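Local coordinates for protein tyrosyl-tRNA synthetase (Pyrococcus horikoshii, PDB 2CYC) that probably attaches tyrosine to tRNA(Tyr) in two steps, first activating the amino acid with ATP and then transferring it to the acceptor end of the tRNA, at residues A[25-29]-A[30-34]; A[139-143]-A[144-148]; A[194-197]-A[198-202]. All coordinates share one frame; numbering follows the deposited sequence.

How the interactions relate
In chain order come interaction 1, at the C-terminal end of helix 21-30, interaction 2, at the start of helix 143-148, and interaction 3, along the last turns of helix 191-200. Interactions 2 and 3 have centres about 12 Å apart and touch through a salt bridge from Arg145 NH1 to Glu199 OE1 (2.9 Å), beside packing of Val141 on Ile196. Interaction 1 stands apart, its centre about 18 Å from that of interaction 3 and about 30 Å from that of interaction 2. Both 25-34 and 194-202 pack on strand 214-223, in the mostly parallel sheet of the Rossmann-fold catalytic domain of this class I synthetase. Interaction 3 comes nearest the tyrosine bound there; interaction 2 reaches the second subunit.

Interaction 1. Residues A[25-29]-A[30-34]; sequences RHLFE and IGAPL
Ile30 N donates to His26 O at 2.9 Å with an N-H...O angle of 163°, an i to i-4 bond of the final turn. The helix is closed by a Schellman motif: Gly31 takes a positive phi of 69°, and the chain sends two bonds back into that turn. Ala32 N reaches Leu27 O at 3.1 Å, lying in the carbonyl plane, whereas Gly31 N meets Phe28 O at 3.3 Å from well above that carbonyl's plane. Leu27 O is also gripped by a water, which donates to it and to Ala32 O and so bridges the turn. One turn back along the helix, Arg25 NE forms a salt bridge with Glu29 OE1 (3.1 Å); the oxygen lies in the guanidinium plane, but the donor approaches from above the carboxylate plane.

Among the side chains, Ile30 crosses the His26 ring at a slant. Its CG1 sits between its own backbone N and carbonyl carbon (chi1 67°), which carries CD1 over one face of the imidazole, displaced toward the rim, as a CH-pi contact 3.9 Å from the ring centroid, while CG2 meets CE1. Leu27 CD2 approaches both Ile30 CD1 and, at 4.0 Å, Ala32 CB, giving the turn an apolar side. Farther along, Leu34 CD1 comes to the edge of the Phe28 ring, in its plane and 3.7 Å from CE2, the two side chains crossing at about a right angle.

The apolar side made by Leu27, Ile30 and Ala32 rests on Leu216 of strand 214-223, and His211 of strand 209-211 donates from NE2 to Ile30 O. Phe28 and Leu34 face helix 3-11 at Arg6, and the chain then runs on into strand 36-40.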
loop_
_atom_site.group_PDB
_atom_site.type_symbol
_atom_site.label_atom_id
_atom_site.label_comp_id
_atom_site.label_asym_id
_atom_site.label_seq_id
_atom_site.Cartn_x
_atom_site.Cartn_y
_atom_site.Cartn_z
ATOM N N ARG A 25 -27.391 -15.031 10.775
ATOM C CA ARG A 25 -28.802 -15.040 11.129
ATOM C C ARG A 25 -29.271 -13.606 11.355
ATOM O O ARG A 25 -30.353 -13.217 10.929
ATOM C CB ARG A 25 -29.013 -15.883 12.390
ATOM C CG ARG A 25 -30.436 -15.855 12.946
ATOM C CD ARG A 25 -30.549 -16.836 14.096
ATOM N NE ARG A 25 -31.768 -16.668 14.873
ATOM C CZ ARG A 25 -32.055 -17.395 15.947
ATOM N NH1 ARG A 25 -33.181 -17.185 16.607
ATOM N NH2 ARG A 25 -31.208 -18.333 16.359
ATOM N N HIS A 26 -28.438 -12.828 12.032
ATOM C CA HIS A 26 -28.730 -11.431 12.293
ATOM C C HIS A 26 -28.954 -10.711 10.957
ATOM O O HIS A 26 -29.940 -9.990 10.790
ATOM C CB HIS A 26 -27.556 -10.803 13.051
ATOM C CG HIS A 26 -27.699 -9.332 13.290
ATOM N ND1 HIS A 26 -28.758 -8.789 13.987
ATOM C CD2 HIS A 26 -26.905 -8.293 12.939
ATOM C CE1 HIS A 26 -28.609 -7.479 14.057
ATOM N NE2 HIS A 26 -27.491 -7.152 13.430
ATOM N N LEU A 27 -28.043 -10.910 10.004
ATOM C CA LEU A 27 -28.189 -10.265 8.701
ATOM C C LEU A 27 -29.496 -10.663 8.015
ATOM O O LEU A 27 -30.159 -9.823 7.417
ATOM C CB LEU A 27 -27.011 -10.598 7.782
ATOM C CG LEU A 27 -25.622 -10.119 8.216
ATOM C CD1 LEU A 27 -24.673 -10.204 7.026
ATOM C CD2 LEU A 27 -25.695 -8.691 8.728
ATOM N N PHE A 28 -29.853 -11.945 8.083
ATOM C CA PHE A 28 -31.095 -12.409 7.472
ATOM C C PHE A 28 -32.293 -11.739 8.138
ATOM O O PHE A 28 -33.178 -11.216 7.458
ATOM C CB PHE A 28 -31.234 -13.934 7.601
ATOM C CG PHE A 28 -30.461 -14.716 6.559
ATOM C CD1 PHE A 28 -29.893 -15.952 6.881
ATOM C CD2 PHE A 28 -30.322 -14.236 5.259
ATOM C CE1 PHE A 28 -29.196 -16.700 5.921
ATOM C CE2 PHE A 28 -29.628 -14.976 4.287
ATOM C CZ PHE A 28 -29.066 -16.211 4.623
ATOM N N GLU A 29 -32.302 -11.739 9.469
ATOM C CA GLU A 29 -33.400 -11.159 10.236
ATOM C C GLU A 29 -33.629 -9.666 10.057
ATOM O O GLU A 29 -34.775 -9.230 9.941
ATOM C CB GLU A 29 -33.227 -11.468 11.726
ATOM C CG GLU A 29 -33.528 -12.920 12.078
ATOM C CD GLU A 29 -33.435 -13.207 13.572
ATOM O OE1 GLU A 29 -33.591 -14.391 13.967
ATOM O OE2 GLU A 29 -33.208 -12.251 14.347
ATOM N N ILE A 30 -32.555 -8.879 10.022
ATOM C CA ILE A 30 -32.700 -7.434 9.879
ATOM C C ILE A 30 -32.894 -7.004 8.434
ATOM O O ILE A 30 -33.081 -5.824 8.153
ATOM C CB ILE A 30 -31.478 -6.701 10.458
ATOM C CG1 ILE A 30 -30.240 -7.011 9.605
ATOM C CG2 ILE A 30 -31.269 -7.127 11.915
ATOM C CD1 ILE A 30 -28.944 -6.501 10.187
ATOM N N GLY A 31 -32.850 -7.965 7.521
ATOM C CA GLY A 31 -33.021 -7.649 6.116
ATOM C C GLY A 31 -31.867 -6.854 5.531
ATOM O O GLY A 31 -32.056 -6.031 4.634
ATOM N N ALA A 32 -30.661 -7.090 6.034
ATOM C CA ALA A 32 -29.496 -6.386 5.516
ATOM C C ALA A 32 -29.234 -6.812 4.070
ATOM O O ALA A 32 -29.669 -7.877 3.637
ATOM C CB ALA A 32 -28.281 -6.694 6.382
ATOM N N PRO A 33 -28.546 -5.967 3.290
ATOM C CA PRO A 33 -28.260 -6.340 1.899
ATOM C C PRO A 33 -27.415 -7.609 1.883
ATOM O O PRO A 33 -26.563 -7.801 2.748
ATOM C CB PRO A 33 -27.492 -5.125 1.359
ATOM C CG PRO A 33 -26.900 -4.502 2.602
ATOM C CD PRO A 33 -28.038 -4.621 3.591
ATOM N N LEU A 34 -27.663 -8.477 0.910
ATOM C CA LEU A 34 -26.932 -9.731 0.795
ATOM C C LEU A 34 -26.125 -9.749 -0.500
ATOM O O LEU A 34 -26.611 -10.176 -1.550
ATOM C CB LEU A 34 -27.906 -10.922 0.829
ATOM C CG LEU A 34 -28.740 -11.027 2.113
ATOM C CD1 LEU A 34 -29.788 -12.123 1.992
ATOM C CD2 LEU A 34 -27.817 -11.293 3.279
HETATM O O HOH W 1 -30.880 -9.946 4.878
#

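Interaction 2. Residues A[139-143]-A[144-148]; sequences KNVTL and SRVMR
Arg145 meets Thr142 and Val141 with the root of its side chain. Its CB lies 3.2 Å from Thr142 OG1 and close to Thr142 O, while also packing 3.7 Å from Val141 CG1. CG stands opposite the backbone N (chi1 -173°) and stays against the same valine methyl, the two side chains crossing at about a right angle. The chain then bends at chi2 (56°), carrying the guanidinium away from 139-143 toward helix 191-200, where NH1 forms a salt bridge with Glu199 and NH2 lies against Val195 and Ile196.

Thr142 occupies the N-cap position of helix 143-148. Its OG1, set between its own backbone N and carbonyl carbon, is 3.0 Å from Arg145 N and 2.9 Å from Ser144 OG. A water joins OG1 to Arg148 NH2, weakly on the arginine side but in the plane of its guanidinium. The first helical bonds follow: Val146 N to Thr142 O, in the carbonyl plane at 3.0 Å, and Met147 N to Leu143 O at 2.8 Å.

On the apolar side, Val146 CG2 meets Val141 CG1 at 3.8 Å, and both valines pack on Met170 of helix 164-178. Leu143 CG approaches Met147 SD at 3.9 Å, with the side chains crossing at a slant; Met157 of the second subunit packs on Leu143.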
loop_
_atom_site.group_PDB
_atom_site.type_symbol
_atom_site.label_atom_id
_atom_site.label_comp_id
_atom_site.label_asym_id
_atom_site.label_seq_id
_atom_site.Cartn_x
_atom_site.Cartn_y
_atom_site.Cartn_z
ATOM N N LYS A 139 -4.730 1.722 8.119
ATOM C CA LYS A 139 -4.494 2.475 9.348
ATOM C C LYS A 139 -4.906 1.647 10.567
ATOM O O LYS A 139 -4.473 1.930 11.681
ATOM C CB LYS A 139 -5.318 3.763 9.370
ATOM C CG LYS A 139 -4.758 4.923 8.591
ATOM C CD LYS A 139 -5.742 6.082 8.651
ATOM C CE LYS A 139 -5.058 7.393 8.973
ATOM N NZ LYS A 139 -4.418 7.388 10.314
ATOM N N ASN A 140 -5.739 0.627 10.356
ATOM C CA ASN A 140 -6.219 -0.203 11.465
ATOM C C ASN A 140 -5.613 -1.590 11.527
ATOM O O ASN A 140 -6.120 -2.451 12.238
ATOM C CB ASN A 140 -7.742 -0.346 11.400
ATOM C CG ASN A 140 -8.450 0.985 11.516
ATOM O OD1 ASN A 140 -8.777 1.622 10.514
ATOM N ND2 ASN A 140 -8.677 1.423 12.745
ATOM N N VAL A 141 -4.542 -1.805 10.773
ATOM C CA VAL A 141 -3.879 -3.096 10.732
ATOM C C VAL A 141 -2.370 -2.879 10.842
ATOM O O VAL A 141 -1.811 -2.012 10.174
ATOM C CB VAL A 141 -4.175 -3.832 9.401
ATOM C CG1 VAL A 141 -3.576 -5.232 9.438
ATOM C CG2 VAL A 141 -5.675 -3.891 9.150
ATOM N N THR A 142 -1.712 -3.666 11.680
ATOM C CA THR A 142 -0.275 -3.521 11.842
ATOM C C THR A 142 0.484 -4.207 10.726
ATOM O O THR A 142 -0.019 -5.130 10.080
ATOM C CB THR A 142 0.207 -4.129 13.161
ATOM O OG1 THR A 142 -0.024 -5.542 13.141
ATOM C CG2 THR A 142 -0.532 -3.496 14.346
ATOM N N LEU A 143 1.705 -3.743 10.505
ATOM C CA LEU A 143 2.572 -4.323 9.498
ATOM C C LEU A 143 2.745 -5.806 9.806
ATOM O O LEU A 143 2.643 -6.656 8.920
ATOM C CB LEU A 143 3.938 -3.625 9.529
ATOM C CG LEU A 143 5.071 -4.272 8.735
ATOM C CD1 LEU A 143 4.667 -4.405 7.265
ATOM C CD2 LEU A 143 6.331 -3.428 8.877
ATOM N N SER A 144 2.996 -6.114 11.075
ATOM C CA SER A 144 3.200 -7.498 11.498
ATOM C C SER A 144 1.993 -8.359 11.140
ATOM O O SER A 144 2.141 -9.501 10.714
ATOM C CB SER A 144 3.453 -7.560 13.011
ATOM O OG SER A 144 2.300 -7.180 13.738
ATOM N N ARG A 145 0.800 -7.803 11.315
ATOM C CA ARG A 145 -0.425 -8.520 11.000
ATOM C C ARG A 145 -0.488 -8.789 9.488
ATOM O O ARG A 145 -0.800 -9.893 9.059
ATOM C CB ARG A 145 -1.632 -7.694 11.462
ATOM C CG ARG A 145 -2.959 -8.405 11.350
ATOM C CD ARG A 145 -2.954 -9.723 12.116
ATOM N NE ARG A 145 -4.226 -10.442 12.006
ATOM C CZ ARG A 145 -5.345 -10.108 12.647
ATOM N NH1 ARG A 145 -5.368 -9.055 13.463
ATOM N NH2 ARG A 145 -6.445 -10.827 12.469
ATOM N N VAL A 146 -0.169 -7.783 8.680
ATOM C CA VAL A 146 -0.195 -7.965 7.236
ATOM C C VAL A 146 0.825 -9.025 6.831
ATOM O O VAL A 146 0.546 -9.877 5.989
ATOM C CB VAL A 146 0.145 -6.658 6.480
ATOM C CG1 VAL A 146 0.167 -6.928 4.968
ATOM C CG2 VAL A 146 -0.873 -5.569 6.831
ATOM N N MET A 147 2.012 -8.966 7.429
ATOM C CA MET A 147 3.066 -9.928 7.122
ATOM C C MET A 147 2.573 -11.347 7.371
ATOM O O MET A 147 2.885 -12.258 6.611
ATOM C CB MET A 147 4.302 -9.652 7.979
ATOM C CG MET A 147 5.057 -8.403 7.577
ATOM S SD MET A 147 6.369 -7.977 8.752
ATOM C CE MET A 147 7.577 -9.219 8.360
ATOM N N ARG A 148 1.791 -11.520 8.435
ATOM C CA ARG A 148 1.253 -12.829 8.794
ATOM C C ARG A 148 0.134 -13.295 7.874
ATOM O O ARG A 148 -0.179 -14.480 7.838
ATOM C CB ARG A 148 0.719 -12.820 10.234
ATOM C CG ARG A 148 1.794 -12.852 11.323
ATOM C CD ARG A 148 1.189 -13.155 12.700
ATOM N NE ARG A 148 0.457 -12.025 13.273
ATOM C CZ ARG A 148 1.036 -10.946 13.798
ATOM N NH1 ARG A 148 2.361 -10.850 13.827
ATOM N NH2 ARG A 148 0.296 -9.958 14.291
HETATM O O HOH W 2 -0.023 -7.131 15.539
#

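Interaction 3. Residues A[194-197]-A[198-202]; sequences HVIA and IEVAQ
Ile198 N donates to His194 O at 2.9 Å, the first of the i to i-4 bonds that join 194-197 to 198-202 in alpha-helix 191-200, which packs beside the Rossmann-fold sheet. The donor is tilted 27° from the carbonyl plane. Ile198 CG1 also lies 3.3 Å from that oxygen, a placement that follows from its position beside the backbone N (chi1 -71°).

At Glu199 the backbone N bonds to Val195 O at 3.1 Å. Its side chain, extended beyond CG, runs back obliquely across Val195 and brings OE2 to 3.6 Å from Val195 CG1. Both carboxylate oxygens have polar partners, OE1 with Arg145.

Val200 N meets Ile196 O at 3.0 Å in a line close to the carbonyl direction, and its CG1 packs loosely against Ile196 CG2. Both side chains turn to Val141. On another side of the helix, Ala197 and Ala201 pack on Phe177 of helix 164-178, while the side chain of His194, bonded through ND1 to His222, lies about 6 Å from the bound tyrosine.

The run fades at Ala201, whose N gives a weak bond to Ala197 O, 3.0 Å long but bent to 124° at the hydrogen, while its CB sits 3.5 Å from that same oxygen.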
loop_
_atom_site.group_PDB
_atom_site.type_symbol
_atom_site.label_atom_id
_atom_site.label_comp_id
_atom_site.label_asym_id
_atom_site.label_seq_id
_atom_site.Cartn_x
_atom_site.Cartn_y
_atom_site.Cartn_z
ATOM N N HIS A 194 -10.362 -12.491 5.897
ATOM C CA HIS A 194 -11.720 -12.283 6.369
ATOM C C HIS A 194 -11.751 -11.984 7.872
ATOM O O HIS A 194 -12.592 -11.212 8.334
ATOM C CB HIS A 194 -12.572 -13.501 5.983
ATOM C CG HIS A 194 -12.785 -13.625 4.500
ATOM N ND1 HIS A 194 -13.361 -14.731 3.910
ATOM C CD2 HIS A 194 -12.532 -12.752 3.491
ATOM C CE1 HIS A 194 -13.455 -14.533 2.606
ATOM N NE2 HIS A 194 -12.961 -13.340 2.326
ATOM N N VAL A 195 -10.826 -12.570 8.634
ATOM C CA VAL A 195 -10.773 -12.293 10.068
ATOM C C VAL A 195 -10.401 -10.806 10.258
ATOM O O VAL A 195 -10.918 -10.134 11.144
ATOM C CB VAL A 195 -9.730 -13.196 10.783
ATOM C CG1 VAL A 195 -9.609 -12.803 12.263
ATOM C CG2 VAL A 195 -10.147 -14.654 10.663
ATOM N N ILE A 196 -9.512 -10.297 9.412
ATOM C CA ILE A 196 -9.115 -8.894 9.489
ATOM C C ILE A 196 -10.308 -8.019 9.073
ATOM O O ILE A 196 -10.624 -7.027 9.725
ATOM C CB ILE A 196 -7.908 -8.612 8.571
ATOM C CG1 ILE A 196 -6.665 -9.345 9.104
ATOM C CG2 ILE A 196 -7.654 -7.116 8.500
ATOM C CD1 ILE A 196 -5.493 -9.391 8.126
ATOM N N ALA A 197 -10.977 -8.407 7.993
ATOM C CA ALA A 197 -12.135 -7.667 7.515
ATOM C C ALA A 197 -13.172 -7.513 8.636
ATOM O O ALA A 197 -13.724 -6.439 8.843
ATOM C CB ALA A 197 -12.756 -8.390 6.327
ATOM N N ILE A 198 -13.430 -8.595 9.358
ATOM C CA ILE A 198 -14.398 -8.556 10.435
ATOM C C ILE A 198 -13.925 -7.650 11.566
ATOM O O ILE A 198 -14.725 -6.907 12.131
ATOM C CB ILE A 198 -14.692 -9.985 10.938
ATOM C CG1 ILE A 198 -15.494 -10.728 9.866
ATOM C CG2 ILE A 198 -15.464 -9.950 12.238
ATOM C CD1 ILE A 198 -15.591 -12.240 10.083
ATOM N N GLU A 199 -12.631 -7.693 11.876
ATOM C CA GLU A 199 -12.047 -6.842 12.923
ATOM C C GLU A 199 -12.124 -5.329 12.627
ATOM O O GLU A 199 -12.388 -4.532 13.527
ATOM C CB GLU A 199 -10.573 -7.201 13.144
ATOM C CG GLU A 199 -10.318 -8.317 14.150
ATOM C CD GLU A 199 -8.865 -8.778 14.150
ATOM O OE1 GLU A 199 -7.965 -7.925 13.978
ATOM O OE2 GLU A 199 -8.625 -9.993 14.334
ATOM N N VAL A 200 -11.893 -4.931 11.377
ATOM C CA VAL A 200 -11.916 -3.508 11.037
ATOM C C VAL A 200 -13.246 -2.966 10.516
ATOM O O VAL A 200 -13.392 -1.753 10.351
ATOM C CB VAL A 200 -10.839 -3.169 9.967
ATOM C CG1 VAL A 200 -9.455 -3.674 10.422
ATOM C CG2 VAL A 200 -11.235 -3.789 8.610
ATOM N N ALA A 201 -14.208 -3.852 10.257
ATOM C CA ALA A 201 -15.495 -3.434 9.684
ATOM C C ALA A 201 -16.144 -2.183 10.268
ATOM O O ALA A 201 -16.534 -1.272 9.534
ATOM C CB ALA A 201 -16.497 -4.589 9.746
ATOM N N GLN A 202 -16.276 -2.149 11.587
ATOM C CA GLN A 202 -16.928 -1.032 12.236
ATOM C C GLN A 202 -16.053 0.188 12.468
ATOM O O GLN A 202 -16.525 1.204 12.971
ATOM C CB GLN A 202 -17.558 -1.517 13.538
ATOM C CG GLN A 202 -18.625 -2.581 13.283
ATOM C CD GLN A 202 -19.322 -3.055 14.545
ATOM O OE1 GLN A 202 -20.531 -3.266 14.549
ATOM N NE2 GLN A 202 -18.564 -3.237 15.613
#